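Local coordinates for protein anti-sigma-I factor RsgI3 (Clostridium thermocellum, PDB 6QE7) that probably holds the sigma factor SigI3 inactive until its extracellular, pectin-binding pair of PA14 domains senses plant polysaccharide, at residues Asp174-Asn179 against Ile269-Ser274; Phe212-Asn217 against Ala240-Lys245; Thr66-Gly71 against Ile107-Tyr112; Lys43-Val48 against Tyr112-Ala117. All coordinates share one frame; numbering follows the deposited sequence.

Contact 1 (Asp174-Asn179 against Ile269-Ser274); sequences DAINFN and IKLLWS
Phe178 and Ile269 exchange both of their backbone bonds, each N donating to the other's O at 2.8 Å, and form the hydrogen-bonded pair that starts this antiparallel junction. Strand segments 177-179 and 269-274 run antiparallel, 155° between their directions. Two residues away on each side, Leu271 N donates to Ile176 O at 2.9 Å, and that carbonyl also receives the CA-H of Lys270. Between these bonds Asn177 and Lys270 make the non-hydrogen-bonded pair.

The polar side-chain contact belongs to that pair. Lys270 NZ donates to Asn177 OD1 at 3.0 Å, in the plane of the amide carbonyl. Its chain curls round the acceptor on the way: Lys270 CG passes 3.1 Å from Asn177 OD1 before a bend at the last torsion (chi4 33°) turns the ammonium group back. The asparagine meets it because its CG lies anti to its own N (chi1 -167°).

The apolar contacts centre on Ile176. Its CB abuts Leu271 CB at 3.9 Å, while its CG2 branch reaches Ile269 CG1 at 4.1 Å and its CD1 approaches Leu271 CD2. Trp198 touches Ile176, Phe178 and Ile269, and strand 254-263 packs against Ile176, Ile269 and Leu271. The ring of Phe178 also stacks on Trp180.

Strand 177-179 is thus a short strand laid beside strand 268-274, which has strand 208-216 as another neighbour. Pairing in one sheet, with isoleucine and leucine side chains pressed onto strands of the other, is characteristic of the beta-sandwich core of a PA14 domain, here the second of the tandem.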
# COMPACT_ATOMS: atom_id res chain seq x y z
N ASP A 174 12.41 -13.72 2.60
CA ASP A 174 12.72 -12.57 1.71
C ASP A 174 11.99 -12.72 0.38
O ASP A 174 11.66 -11.74 -0.26
CB ASP A 174 14.23 -12.46 1.48
CG ASP A 174 14.94 -12.05 2.75
OD1 ASP A 174 14.24 -11.73 3.77
OD2 ASP A 174 16.19 -12.06 2.72
N ALA A 175 11.79 -13.95 -0.06
CA ALA A 175 11.14 -14.22 -1.35
C ALA A 175 10.76 -15.69 -1.38
O ALA A 175 11.09 -16.44 -0.42
CB ALA A 175 12.09 -13.88 -2.47
N ILE A 176 10.03 -16.08 -2.40
CA ILE A 176 9.63 -17.49 -2.55
C ILE A 176 10.54 -18.05 -3.62
O ILE A 176 10.23 -17.95 -4.83
CB ILE A 176 8.13 -17.66 -2.84
CG1 ILE A 176 7.26 -16.97 -1.79
CG2 ILE A 176 7.79 -19.16 -2.95
CD1 ILE A 176 5.81 -17.13 -2.02
N ASN A 177 11.68 -18.55 -3.16
CA ASN A 177 12.75 -19.04 -4.04
C ASN A 177 13.58 -20.07 -3.29
O ASN A 177 14.65 -19.70 -2.75
CB ASN A 177 13.66 -17.89 -4.47
CG ASN A 177 14.57 -18.30 -5.61
OD1 ASN A 177 14.45 -19.41 -6.15
ND2 ASN A 177 15.53 -17.44 -5.91
N PHE A 178 13.06 -21.27 -3.16
CA PHE A 178 13.64 -22.30 -2.26
C PHE A 178 13.89 -23.58 -3.05
O PHE A 178 13.02 -24.07 -3.82
CB PHE A 178 12.74 -22.53 -1.05
CG PHE A 178 12.73 -21.38 -0.07
CD1 PHE A 178 13.82 -21.14 0.74
CD2 PHE A 178 11.63 -20.53 0.02
CE1 PHE A 178 13.78 -20.13 1.69
CE2 PHE A 178 11.60 -19.49 0.94
CZ PHE A 178 12.69 -19.28 1.75
N ASN A 179 15.14 -24.02 -2.98
CA ASN A 179 15.61 -25.36 -3.40
C ASN A 179 16.09 -26.03 -2.11
O ASN A 179 17.23 -25.76 -1.66
CB ASN A 179 16.65 -25.25 -4.51
CG ASN A 179 17.30 -26.58 -4.85
OD1 ASN A 179 16.65 -27.61 -5.01
ND2 ASN A 179 18.60 -26.56 -5.00
N ILE A 269 10.35 -24.83 -4.24
CA ILE A 269 9.30 -23.92 -4.79
C ILE A 269 9.90 -22.54 -5.12
O ILE A 269 10.59 -21.92 -4.25
CB ILE A 269 8.12 -23.85 -3.81
CG1 ILE A 269 7.03 -22.89 -4.34
CG2 ILE A 269 8.65 -23.49 -2.44
CD1 ILE A 269 5.79 -22.91 -3.56
N LYS A 270 9.67 -22.09 -6.35
CA LYS A 270 9.98 -20.69 -6.81
C LYS A 270 8.65 -20.05 -7.22
O LYS A 270 7.85 -20.80 -7.80
CB LYS A 270 10.94 -20.68 -8.00
CG LYS A 270 12.37 -21.14 -7.74
CD LYS A 270 13.21 -21.38 -9.01
CE LYS A 270 14.73 -21.39 -8.83
NZ LYS A 270 15.20 -21.92 -7.52
N LEU A 271 8.44 -18.74 -6.94
CA LEU A 271 7.30 -17.93 -7.49
C LEU A 271 7.92 -16.91 -8.41
O LEU A 271 8.86 -16.19 -7.97
CB LEU A 271 6.45 -17.28 -6.37
CG LEU A 271 5.31 -16.37 -6.83
CD1 LEU A 271 4.17 -17.18 -7.43
CD2 LEU A 271 4.81 -15.52 -5.70
N LEU A 272 7.55 -16.98 -9.68
CA LEU A 272 8.03 -16.06 -10.73
C LEU A 272 6.87 -15.21 -11.20
O LEU A 272 5.74 -15.68 -11.11
CB LEU A 272 8.56 -16.92 -11.87
CG LEU A 272 9.66 -17.88 -11.41
CD1 LEU A 272 9.14 -19.32 -11.37
CD2 LEU A 272 10.90 -17.75 -12.29
N TRP A 273 7.18 -14.09 -11.82
CA TRP A 273 6.19 -13.31 -12.60
C TRP A 273 6.76 -12.91 -13.96
O TRP A 273 8.02 -12.87 -14.20
CB TRP A 273 5.68 -12.08 -11.82
CG TRP A 273 6.72 -11.05 -11.45
CD1 TRP A 273 8.05 -11.02 -11.77
CD2 TRP A 273 6.50 -9.89 -10.65
NE1 TRP A 273 8.63 -9.90 -11.26
CE2 TRP A 273 7.71 -9.22 -10.53
CE3 TRP A 273 5.37 -9.34 -10.05
CZ2 TRP A 273 7.84 -8.02 -9.85
CZ3 TRP A 273 5.50 -8.18 -9.33
CH2 TRP A 273 6.72 -7.54 -9.23
N SER A 274 5.82 -12.54 -14.81
CA SER A 274 6.12 -12.04 -16.16
C SER A 274 4.97 -11.16 -16.60
O SER A 274 3.80 -11.36 -16.11
CB SER A 274 6.35 -13.23 -17.10
OG SER A 274 5.13 -13.91 -17.42

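Contact 2 (Phe212-Asn217 against Ala240-Lys245); sequences FHTVAN and AENSGK
Phe212-Ala216 and Ala240-Lys245 run antiparallel at 164°, with Phe212-Gly244, Thr214-Asn242 and Ala216-Ala240 as hydrogen-bonded pairs; five of the six backbone bonds are sound, and the last, Ala240 N to Ala216 O, is weak. The non-hydrogen-bonded pairs between them bring CA-H groups to the same carbonyls, the shortest being Ser243 CA to Phe212 O at 3.1 Å.

On the face carrying Thr214 and Asn242, Thr214 OG1 lies 3.5 Å from Asn242 CB. With its hydroxyl set between the backbone N and the carbonyl carbon (chi1 60°), Thr214 reaches a water 2.7 Å from OG1. The same water lies close to Ala240 O and Asn242 OD1, more acceptors than it can serve at once; Asn242 OD1 also has the side-chain amide of Asn232. This face, with Phe212, turns inward in the second PA14 domain, where strands 219-224 and 227-232 of the opposing sheet of the sandwich pack against it.

On the other face Val215 and Glu241 run alongside each other, CG2 of the valine 4.0 Å from CG of the glutamate. His213 comes near Ser243, its ND1 3.9 Å from Ser243 CB. A second water sits at the edge of the imidazole, in its plane, 3.0 Å from His213 ND1, and reaches Asn242 O by a weak bond. The ring is tied at both nitrogens, since Ser274 OG holds NE2.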
# COMPACT_ATOMS: atom_id res chain seq x y z
N PHE A 212 1.66 -15.12 -13.12
CA PHE A 212 2.49 -15.71 -12.03
C PHE A 212 2.74 -17.15 -12.44
O PHE A 212 1.90 -17.75 -13.11
CB PHE A 212 1.85 -15.56 -10.65
CG PHE A 212 1.78 -14.11 -10.23
CD1 PHE A 212 0.77 -13.30 -10.72
CD2 PHE A 212 2.76 -13.56 -9.44
CE1 PHE A 212 0.76 -11.94 -10.44
CE2 PHE A 212 2.72 -12.21 -9.12
CZ PHE A 212 1.72 -11.41 -9.63
N HIS A 213 3.93 -17.61 -12.12
CA HIS A 213 4.47 -18.93 -12.50
C HIS A 213 4.97 -19.58 -11.22
O HIS A 213 5.56 -18.84 -10.41
CB HIS A 213 5.60 -18.80 -13.48
CG HIS A 213 5.37 -17.92 -14.65
ND1 HIS A 213 5.06 -18.42 -15.89
CD2 HIS A 213 5.51 -16.57 -14.78
CE1 HIS A 213 4.98 -17.41 -16.75
NE2 HIS A 213 5.28 -16.26 -16.08
N THR A 214 4.59 -20.85 -10.98
CA THR A 214 5.22 -21.68 -9.93
C THR A 214 5.98 -22.81 -10.61
O THR A 214 5.54 -23.38 -11.63
CB THR A 214 4.25 -22.16 -8.86
OG1 THR A 214 3.31 -22.92 -9.59
CG2 THR A 214 3.59 -21.05 -8.07
N VAL A 215 7.14 -23.03 -10.06
CA VAL A 215 8.01 -24.21 -10.27
C VAL A 215 8.10 -24.88 -8.90
O VAL A 215 8.60 -24.25 -7.94
CB VAL A 215 9.41 -23.88 -10.83
CG1 VAL A 215 10.26 -25.16 -11.03
CG2 VAL A 215 9.29 -23.16 -12.13
N ALA A 216 7.64 -26.13 -8.81
CA ALA A 216 7.45 -26.78 -7.51
C ALA A 216 7.61 -28.30 -7.55
O ALA A 216 6.98 -28.91 -8.41
CB ALA A 216 6.05 -26.40 -7.11
N ASN A 217 8.20 -28.87 -6.51
CA ASN A 217 8.34 -30.35 -6.34
C ASN A 217 7.11 -30.98 -5.64
O ASN A 217 7.05 -32.20 -5.50
CB ASN A 217 9.63 -30.69 -5.60
CG ASN A 217 10.87 -30.59 -6.48
OD1 ASN A 217 10.79 -30.19 -7.64
ND2 ASN A 217 12.02 -30.96 -5.93
N ALA A 240 7.37 -29.27 -11.41
CA ALA A 240 6.12 -29.07 -12.20
C ALA A 240 5.87 -27.54 -12.27
O ALA A 240 6.12 -26.83 -11.22
CB ALA A 240 4.93 -29.76 -11.57
N GLU A 241 5.42 -27.08 -13.45
CA GLU A 241 5.17 -25.65 -13.81
C GLU A 241 3.67 -25.42 -13.88
O GLU A 241 2.97 -26.23 -14.48
CB GLU A 241 5.87 -25.34 -15.11
CG GLU A 241 7.38 -25.40 -14.90
CD GLU A 241 8.20 -25.71 -16.13
OE1 GLU A 241 7.86 -25.13 -17.17
OE2 GLU A 241 9.17 -26.55 -16.07
N ASN A 242 3.22 -24.37 -13.19
CA ASN A 242 1.85 -23.84 -13.26
C ASN A 242 1.97 -22.36 -13.56
O ASN A 242 3.01 -21.81 -13.22
CB ASN A 242 1.09 -24.13 -11.96
CG ASN A 242 0.90 -25.62 -11.83
OD1 ASN A 242 1.80 -26.31 -11.36
ND2 ASN A 242 -0.17 -26.12 -12.45
N SER A 243 0.93 -21.81 -14.17
CA SER A 243 0.79 -20.36 -14.42
C SER A 243 -0.67 -19.96 -14.31
O SER A 243 -1.62 -20.82 -14.41
CB SER A 243 1.43 -19.92 -15.70
OG SER A 243 0.63 -20.18 -16.83
N GLY A 244 -0.86 -18.69 -14.00
CA GLY A 244 -2.20 -18.09 -13.96
C GLY A 244 -2.06 -16.60 -14.12
O GLY A 244 -0.96 -16.10 -13.90
N LYS A 245 -3.12 -15.94 -14.56
CA LYS A 245 -3.06 -14.54 -15.03
C LYS A 245 -3.89 -13.66 -14.13
O LYS A 245 -4.90 -14.16 -13.62
CB LYS A 245 -3.64 -14.45 -16.44
CG LYS A 245 -2.75 -15.07 -17.51
CD LYS A 245 -3.48 -15.29 -18.80
CE LYS A 245 -2.58 -15.31 -20.02
NZ LYS A 245 -1.94 -16.64 -20.23
O HOH W 1 4.70 -21.36 -16.19
O HOH W 2 4.10 -25.52 -9.84

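Contact 3 (Thr66-Gly71 against Ile107-Tyr112); sequences TVTDDG and IKMEYY. With CA (calcium ion), chain D.
Tyr112 holds one face of its ring over the turn at Asp70-Gly71: Asp70 CB makes a CH-pi contact 4.2 Å from the centroid of the Tyr112 ring, 17° off its normal, and Gly71 N lies over the same ring. The phenol is brought there by a first torsion that sets CG between its own N and carbonyl carbon (chi1 81°). Beneath it the backbones join in a classic beta bulge. Asp70 N donates to Tyr112 O at 2.8 Å, Gly71 N adds a weak bond to that same oxygen, and Tyr112 N returns one to Gly71 O from above the carbonyl plane.

Tyr111 works from its edge. Its OH donates to Asp69 O at 2.7 Å, gripping the carbonyl of the cis peptide that joins Asp69 to Asp70. Thr68 OG1 secures the next carbonyl, Asp70 O, at 2.9 Å. Further into the core the outstretched Met109 comes from the opposite direction to the threonines, its CE touching Thr68 CG2 at 3.9 Å and also Thr66 CG2.

The cis bond turns both carboxylates onto one calcium, bound by Asp69 OD1 at 2.3 Å and Asp70 OD1 at 2.4 Å. Gln113, Val115, Ala117 and two waters complete the shell, and His114 N donates to Asp70 OD1. Consecutive aspartates joined by a cis peptide at a calcium are characteristic of carbohydrate-binding PA14 domains such as those of yeast flocculins and adhesins, consistent with a sugar site here.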
# COMPACT_ATOMS: atom_id res chain seq x y z
N THR A 66 -10.73 21.91 -1.85
CA THR A 66 -9.53 21.17 -2.27
C THR A 66 -9.39 21.45 -3.75
O THR A 66 -10.37 21.50 -4.45
CB THR A 66 -9.65 19.68 -1.94
OG1 THR A 66 -10.73 19.11 -2.69
CG2 THR A 66 -9.87 19.41 -0.47
N VAL A 67 -8.18 21.75 -4.18
CA VAL A 67 -7.87 21.73 -5.63
C VAL A 67 -6.72 20.74 -5.76
O VAL A 67 -5.65 21.03 -5.21
CB VAL A 67 -7.48 23.14 -6.15
CG1 VAL A 67 -7.31 23.13 -7.65
CG2 VAL A 67 -8.50 24.18 -5.76
N THR A 68 -6.95 19.64 -6.46
CA THR A 68 -6.05 18.47 -6.49
C THR A 68 -5.98 17.92 -7.89
O THR A 68 -7.00 17.87 -8.60
CB THR A 68 -6.46 17.34 -5.55
OG1 THR A 68 -7.83 16.88 -5.66
CG2 THR A 68 -6.25 17.74 -4.11
N ASP A 69 -4.80 17.38 -8.15
CA ASP A 69 -4.57 16.38 -9.21
C ASP A 69 -3.62 15.37 -8.60
O ASP A 69 -2.49 15.79 -8.32
CB ASP A 69 -4.05 17.09 -10.46
CG ASP A 69 -3.61 16.10 -11.52
OD1 ASP A 69 -3.43 14.88 -11.18
OD2 ASP A 69 -3.49 16.54 -12.66
N ASP A 70 -4.05 14.09 -8.32
CA ASP A 70 -5.37 13.57 -8.68
C ASP A 70 -6.38 13.69 -7.56
O ASP A 70 -6.92 14.77 -7.35
CB ASP A 70 -5.28 12.14 -9.19
CG ASP A 70 -4.48 12.10 -10.48
OD1 ASP A 70 -3.20 12.23 -10.39
OD2 ASP A 70 -5.10 11.88 -11.55
N GLY A 71 -6.63 12.62 -6.83
CA GLY A 71 -7.87 12.52 -6.04
C GLY A 71 -7.66 12.97 -4.62
O GLY A 71 -6.53 13.27 -4.17
N ILE A 107 -8.80 17.36 11.39
CA ILE A 107 -8.78 17.46 9.92
C ILE A 107 -7.84 16.36 9.38
O ILE A 107 -6.87 15.97 10.02
CB ILE A 107 -8.43 18.89 9.50
CG1 ILE A 107 -8.58 19.03 7.99
CG2 ILE A 107 -7.02 19.25 9.96
CD1 ILE A 107 -8.80 20.44 7.52
N LYS A 108 -8.30 15.70 8.32
CA LYS A 108 -7.51 14.71 7.62
C LYS A 108 -7.79 14.90 6.14
O LYS A 108 -8.94 14.95 5.74
CB LYS A 108 -7.88 13.29 8.06
CG LYS A 108 -7.27 12.22 7.14
CD LYS A 108 -7.39 10.85 7.75
CE LYS A 108 -8.85 10.47 8.05
NZ LYS A 108 -8.92 9.07 8.53
N MET A 109 -6.72 15.09 5.39
CA MET A 109 -6.81 15.19 3.95
C MET A 109 -5.90 14.12 3.37
O MET A 109 -4.72 14.12 3.70
CB MET A 109 -6.41 16.59 3.49
CG MET A 109 -6.35 16.69 2.01
SD MET A 109 -6.26 18.45 1.48
CE MET A 109 -5.92 18.29 -0.27
N GLU A 110 -6.50 13.25 2.55
CA GLU A 110 -5.80 12.17 1.81
C GLU A 110 -5.78 12.61 0.37
O GLU A 110 -6.75 13.21 -0.09
CB GLU A 110 -6.50 10.82 2.02
CG GLU A 110 -6.25 10.32 3.42
CD GLU A 110 -6.90 8.98 3.78
OE1 GLU A 110 -7.64 8.47 2.98
OE2 GLU A 110 -6.55 8.44 4.80
N TYR A 111 -4.64 12.39 -0.27
CA TYR A 111 -4.36 12.88 -1.62
C TYR A 111 -3.64 11.77 -2.36
O TYR A 111 -2.80 11.11 -1.70
CB TYR A 111 -3.48 14.15 -1.48
CG TYR A 111 -2.75 14.42 -2.76
CD1 TYR A 111 -3.39 15.02 -3.83
CD2 TYR A 111 -1.47 13.94 -2.95
CE1 TYR A 111 -2.78 15.18 -5.05
CE2 TYR A 111 -0.84 14.10 -4.16
CZ TYR A 111 -1.49 14.70 -5.21
OH TYR A 111 -0.85 14.86 -6.38
N TYR A 112 -3.79 11.67 -3.69
CA TYR A 112 -2.84 10.85 -4.45
C TYR A 112 -2.68 11.46 -5.84
O TYR A 112 -3.50 12.24 -6.32
CB TYR A 112 -3.30 9.40 -4.52
CG TYR A 112 -4.34 9.14 -5.58
CD1 TYR A 112 -5.69 9.35 -5.35
CD2 TYR A 112 -3.99 8.63 -6.82
CE1 TYR A 112 -6.65 9.09 -6.33
CE2 TYR A 112 -4.93 8.31 -7.79
CZ TYR A 112 -6.28 8.53 -7.55
OH TYR A 112 -7.18 8.31 -8.55
CA CA D . -1.86 13.43 -12.01
O HOH W 3 -3.19 14.39 -14.21
O HOH W 4 -3.48 12.07 -13.77

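Contact 4 (Lys43-Val48 against Tyr112-Ala117); sequences KDTYSV and YQHVRA. With CA (calcium ion), chain D; CA (calcium ion), chain E.
Gln113 lays its CB over the centre of the Tyr46 ring in a CH-pi contact, 3.8 Å from the centroid and 11° off the normal, while its CG rests on the same face toward CE2. The backbones below form a G1 beta bulge, with Thr45 and Tyr46 both facing Gln113, where strand 46-51 meets strand 105-113 in the first PA14 domain. Gln113 N donates to Tyr46 O and Tyr46 N to Gln113 O. From the bulge residue Thr45, N gives a nearly straight bond to His114 O at 2.9 Å, in the carbonyl plane and on a lone pair. Asp44 packs its CB against that same oxygen, 3.3 Å from His114 O.

Each side of the junction then feeds a different calcium. Gln113 OE1 binds one at 2.3 Å, together with Val115 O and Ala117 O from the loop that follows and with Asp69 and Asp70. The bend at chi2 (75°) carries the amide toward this ion, and its rotation is fixed at the other end by Gln113 NE2 donating to Arg116 O at 3.0 Å. The second calcium takes Asp44 O, Thr45 O and Thr45 OG1, with Asn12 and waters.

Waters knit the two loops together further out. One accepts from both Asp44 N and Gln113 NE2; another donates to Asp44 OD2 and accepts from Arg116 N. At the far end of the Tyr46 side chain, a hydrogen bond joins Tyr46 OH to Gly35 O.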
# COMPACT_ATOMS: atom_id res chain seq x y z
N LYS A 43 8.69 9.61 -9.27
CA LYS A 43 7.69 10.07 -10.26
C LYS A 43 6.55 9.09 -10.29
O LYS A 43 6.78 7.89 -10.42
CB LYS A 43 8.20 10.11 -11.69
CG LYS A 43 7.37 11.02 -12.60
CD LYS A 43 7.92 11.01 -14.05
CE LYS A 43 6.91 11.39 -15.09
NZ LYS A 43 6.46 12.79 -14.91
N ASP A 44 5.35 9.63 -10.16
CA ASP A 44 4.07 8.92 -10.36
C ASP A 44 3.73 8.02 -9.15
O ASP A 44 4.61 7.66 -8.34
CB ASP A 44 4.02 8.16 -11.69
CG ASP A 44 4.05 9.02 -12.95
OD1 ASP A 44 3.74 10.19 -12.81
OD2 ASP A 44 4.40 8.50 -14.08
N THR A 45 2.42 7.70 -9.07
CA THR A 45 1.78 6.79 -8.08
C THR A 45 2.33 7.09 -6.69
O THR A 45 3.03 6.25 -6.15
CB THR A 45 2.03 5.33 -8.48
OG1 THR A 45 3.43 5.21 -8.61
CG2 THR A 45 1.40 4.92 -9.79
N TYR A 46 1.97 8.23 -6.10
CA TYR A 46 2.35 8.54 -4.73
C TYR A 46 1.11 9.07 -4.02
O TYR A 46 0.08 9.35 -4.72
CB TYR A 46 3.58 9.45 -4.64
CG TYR A 46 3.55 10.77 -5.38
CD1 TYR A 46 3.03 11.89 -4.79
CD2 TYR A 46 4.19 10.93 -6.61
CE1 TYR A 46 3.04 13.13 -5.41
CE2 TYR A 46 4.33 12.19 -7.19
CZ TYR A 46 3.70 13.28 -6.63
OH TYR A 46 3.75 14.53 -7.20
N SER A 47 1.20 9.08 -2.69
CA SER A 47 0.09 9.50 -1.81
C SER A 47 0.64 10.17 -0.57
O SER A 47 1.78 9.89 -0.18
CB SER A 47 -0.88 8.38 -1.49
OG SER A 47 -0.26 7.23 -0.90
N VAL A 48 -0.22 11.04 -0.02
CA VAL A 48 0.08 11.95 1.09
C VAL A 48 -1.18 11.94 1.94
O VAL A 48 -2.27 12.14 1.40
CB VAL A 48 0.45 13.39 0.62
CG1 VAL A 48 1.00 14.14 1.79
CG2 VAL A 48 1.47 13.43 -0.52
N TYR A 112 -3.79 11.67 -3.69
CA TYR A 112 -2.84 10.85 -4.45
C TYR A 112 -2.68 11.46 -5.84
O TYR A 112 -3.50 12.24 -6.32
CB TYR A 112 -3.30 9.40 -4.52
CG TYR A 112 -4.34 9.14 -5.58
CD1 TYR A 112 -5.69 9.35 -5.35
CD2 TYR A 112 -3.99 8.63 -6.82
CE1 TYR A 112 -6.65 9.09 -6.33
CE2 TYR A 112 -4.93 8.31 -7.79
CZ TYR A 112 -6.28 8.53 -7.55
OH TYR A 112 -7.18 8.31 -8.55
N GLN A 113 -1.52 11.18 -6.38
CA GLN A 113 -1.07 11.36 -7.77
C GLN A 113 -1.02 10.01 -8.47
O GLN A 113 -0.43 9.00 -7.93
CB GLN A 113 0.32 12.03 -7.74
CG GLN A 113 1.17 11.67 -8.97
CD GLN A 113 0.79 12.36 -10.24
OE1 GLN A 113 -0.38 12.60 -10.53
NE2 GLN A 113 1.82 12.81 -10.98
N HIS A 114 -1.59 10.00 -9.67
CA HIS A 114 -1.47 8.86 -10.59
C HIS A 114 -0.30 9.14 -11.54
O HIS A 114 0.80 8.66 -11.24
CB HIS A 114 -2.81 8.50 -11.27
CG HIS A 114 -2.71 7.27 -12.12
ND1 HIS A 114 -3.28 7.21 -13.35
CD2 HIS A 114 -2.00 6.11 -11.96
CE1 HIS A 114 -2.96 6.05 -13.94
NE2 HIS A 114 -2.17 5.35 -13.09
N VAL A 115 -0.53 9.93 -12.59
CA VAL A 115 0.48 10.25 -13.62
C VAL A 115 0.42 11.72 -14.04
O VAL A 115 -0.39 12.51 -13.53
CB VAL A 115 0.31 9.31 -14.83
CG1 VAL A 115 0.56 7.82 -14.48
CG2 VAL A 115 -1.03 9.50 -15.52
N ARG A 116 1.33 12.11 -14.93
CA ARG A 116 1.31 13.50 -15.43
C ARG A 116 1.41 14.46 -14.25
O ARG A 116 2.41 14.37 -13.47
CB ARG A 116 0.07 13.67 -16.28
CG ARG A 116 0.08 12.58 -17.35
CD ARG A 116 -0.78 12.94 -18.52
NE ARG A 116 -0.80 11.81 -19.45
CZ ARG A 116 -0.79 11.91 -20.77
NH1 ARG A 116 -0.74 13.09 -21.34
NH2 ARG A 116 -0.89 10.82 -21.51
N ALA A 117 0.57 15.46 -14.24
CA ALA A 117 0.73 16.61 -13.32
C ALA A 117 0.29 16.20 -11.92
O ALA A 117 -0.50 15.28 -11.78
CB ALA A 117 -0.08 17.75 -13.86
CA CA D . -1.86 13.43 -12.01
CA CA E . 5.19 5.51 -7.01
O HOH W 5 4.30 12.58 -13.13
O HOH W 6 6.44 5.77 -9.10
O HOH W 7 4.76 12.57 -10.59
O HOH W 8 3.54 10.26 -15.81
O HOH W 4 -3.48 12.07 -13.77
O HOH W 3 -3.19 14.39 -14.21
O HOH W 9 7.43 4.54 -6.61
O HOH W 10 6.34 7.48 -6.09

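Overall arrangement
The four contacts fall into two pairs, one in each PA14 domain. Contacts 3 and 4 come first along the chain, contact 3 nested inside the loop that contact 4 closes; their centres are 11 Å apart, and they share Tyr112, strand 105-113 and one calcium, whose shell draws on both. Contacts 1 and 2 follow in the second domain, contact 2 nested within contact 1, with centres 10 Å apart on one sheet in which strands 208-216 and 268-274 are neighbours. Between the pairs the centres lie about 30 to 41 Å apart without touching. In this pectin-binding dyad, contacts 3 and 4 thus carry calcium-bearing loops of the first domain, while contacts 1 and 2 lie in a sandwich sheet of the second.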